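Local coordinates for protein putative carbonic anhydrase (Streptococcus mutans, PDB 3LAS) that probably catalyses the reversible hydration of carbon dioxide to hydrogencarbonate as a zinc-dependent beta-class carbonic anhydrase, at residues A[31-36]-A[83-88]. Residues are numbered along the deposited sequence; the frame is centred on the assembly and turned at random.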
loop_
_atom_site.group_PDB
_atom_site.type_symbol
_atom_site.label_atom_id
_atom_site.label_comp_id
_atom_site.label_asym_id
_atom_site.label_seq_id
_atom_site.Cartn_x
_atom_site.Cartn_y
_atom_site.Cartn_z
ATOM N N THR A 31 17.297 3.101 0.266
ATOM C CA THR A 31 17.511 3.082 -1.188
ATOM C C THR A 31 16.989 4.295 -1.898
ATOM O O THR A 31 17.177 4.436 -3.126
ATOM C CB THR A 31 16.877 1.848 -1.898
ATOM O OG1 THR A 31 15.456 1.988 -1.809
ATOM C CG2 THR A 31 17.320 0.512 -1.222
ATOM N N ARG A 32 16.236 5.151 -1.192
ATOM C CA ARG A 32 15.602 6.343 -1.833
ATOM C C ARG A 32 14.603 5.958 -2.881
ATOM O O ARG A 32 14.249 6.748 -3.755
ATOM C CB ARG A 32 16.582 7.381 -2.340
ATOM C CG ARG A 32 17.572 7.841 -1.211
ATOM C CD ARG A 32 18.254 9.056 -1.714
ATOM N NE ARG A 32 19.389 9.597 -1.015
ATOM C CZ ARG A 32 20.594 9.066 -0.940
ATOM N NH1 ARG A 32 20.818 7.804 -1.367
ATOM N NH2 ARG A 32 21.533 9.840 -0.354
ATOM N N VAL A 33 13.989 4.766 -2.758
ATOM C CA VAL A 33 12.973 4.311 -3.710
ATOM C C VAL A 33 11.621 4.216 -3.030
ATOM O O VAL A 33 11.524 3.781 -1.851
ATOM C CB VAL A 33 13.339 2.919 -4.296
ATOM C CG1 VAL A 33 12.225 2.461 -5.263
ATOM C CG2 VAL A 33 14.673 2.938 -4.984
ATOM N N ALA A 34 10.582 4.598 -3.755
ATOM C CA ALA A 34 9.182 4.294 -3.430
ATOM C C ALA A 34 8.628 3.396 -4.498
ATOM O O ALA A 34 8.778 3.702 -5.740
ATOM C CB ALA A 34 8.382 5.572 -3.310
ATOM N N ILE A 35 7.988 2.299 -4.087
ATOM C CA ILE A 35 7.331 1.356 -5.017
ATOM C C ILE A 35 5.864 1.557 -4.971
ATOM O O ILE A 35 5.297 1.696 -3.869
ATOM C CB ILE A 35 7.681 -0.060 -4.549
ATOM C CG1 ILE A 35 9.224 -0.280 -4.651
ATOM C CG2 ILE A 35 6.946 -1.146 -5.390
ATOM C CD1 ILE A 35 9.701 -1.227 -3.556
ATOM N N VAL A 36 5.197 1.656 -6.115
ATOM C CA VAL A 36 3.698 1.739 -6.209
ATOM C C VAL A 36 3.221 0.445 -6.809
ATOM O O VAL A 36 3.614 0.130 -7.968
ATOM C CB VAL A 36 3.308 2.942 -7.086
ATOM C CG1 VAL A 36 1.789 3.022 -7.325
ATOM C CG2 VAL A 36 3.861 4.265 -6.500
ATOM N N THR A 83 13.037 10.224 -0.621
ATOM C CA THR A 83 13.132 9.334 -1.786
ATOM C C THR A 83 13.217 10.135 -3.084
ATOM O O THR A 83 12.808 11.310 -3.156
ATOM C CB THR A 83 12.009 8.263 -1.869
ATOM O OG1 THR A 83 10.764 8.922 -2.137
ATOM C CG2 THR A 83 11.899 7.445 -0.576
ATOM N N SER A 84 13.742 9.486 -4.112
ATOM C CA SER A 84 14.002 10.160 -5.365
ATOM C C SER A 84 13.955 9.274 -6.532
ATOM O O SER A 84 14.403 9.637 -7.627
ATOM C CB SER A 84 15.284 10.984 -5.275
ATOM O OG SER A 84 16.360 10.194 -4.875
ATOM N N GLU A 85 13.309 8.126 -6.433
ATOM C CA GLU A 85 13.095 7.178 -7.501
ATOM C C GLU A 85 11.748 6.474 -7.264
ATOM O O GLU A 85 11.360 6.264 -6.102
ATOM C CB GLU A 85 14.297 6.143 -7.451
ATOM C CG GLU A 85 14.117 5.052 -8.500
ATOM C CD GLU A 85 15.398 4.162 -8.661
ATOM O OE1 GLU A 85 16.503 4.457 -8.180
ATOM O OE2 GLU A 85 15.160 3.137 -9.361
ATOM N N ILE A 86 11.037 6.163 -8.345
ATOM C CA ILE A 86 9.726 5.486 -8.232
ATOM C C ILE A 86 9.750 4.244 -9.088
ATOM O O ILE A 86 10.288 4.278 -10.220
ATOM C CB ILE A 86 8.550 6.424 -8.692
ATOM C CG1 ILE A 86 8.498 7.644 -7.793
ATOM C CG2 ILE A 86 7.259 5.617 -8.599
ATOM C CD1 ILE A 86 7.564 8.712 -8.415
ATOM N N VAL A 87 9.129 3.158 -8.620
ATOM C CA VAL A 87 8.874 1.958 -9.434
ATOM C C VAL A 87 7.406 1.741 -9.450
ATOM O O VAL A 87 6.788 1.609 -8.365
ATOM C CB VAL A 87 9.601 0.736 -8.845
ATOM C CG1 VAL A 87 9.272 -0.565 -9.665
ATOM C CG2 VAL A 87 11.086 0.930 -8.806
ATOM N N VAL A 88 6.779 1.699 -10.623
ATOM C CA VAL A 88 5.355 1.326 -10.764
ATOM C C VAL A 88 5.290 -0.123 -11.122
ATOM O O VAL A 88 5.811 -0.492 -12.249
ATOM C CB VAL A 88 4.696 2.200 -11.838
ATOM C CG1 VAL A 88 3.237 1.730 -12.029
ATOM C CG2 VAL A 88 4.738 3.658 -11.380
HETATM O O HOH W 1 17.371 5.571 -5.721
#
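Val33 and Glu85 are bridged neighbours on parallel strands, and their side chains run alongside each other on the sheet face that also carries Ile35 and Val87. Glu85 CB lies 3.7 Å from Arg32 O; CG then passes along Val33 CG2, and the carboxylate carbon Glu85 CD packs on Val33 CG2 at 3.9 Å, with OE1 against the same methyl. An extended chain, with CG anti to the backbone N (chi1 177°), keeps the carboxylate alongside Val33 CG2, where the second subunit meets it. There OE1 accepts from Tyr5 N and OE2 from Phe6 N, both of that subunit, while a water donates to Glu85 OE1 at 2.8 Å and also to Thr31 O. The other Val33 methyl, CG1, reaches Val87 CG2 at 4.0 Å.

Beneath these side chains the strand segments 33-36 and 85-88 run parallel, their directions 20° apart. Ala34 N donates almost straight to Glu85 O, Val87 N to Ala34 O, and Val36 N to Val87 O at 2.8 Å. Where the two strands begin, Arg32 O takes a nearly straight bond from Ser84 N (2.8 Å, 175°) and a weak one from Glu85 N. On the other face, Val36 CG2 meets Ile86 CG2 at 4.2 Å; helix 68-80 covers Ala34, and helix 127-140 covers Ile86 and Val88.

The pairing joins two neighbouring interior strands, which lead on to zinc ligands Cys38 and His91. Through Glu85, and through Val33 on Phe9 and Val87 on Phe6 of the second subunit, it takes part in the dimer interface. The amide donors and water would probably favour the ionised carboxylate.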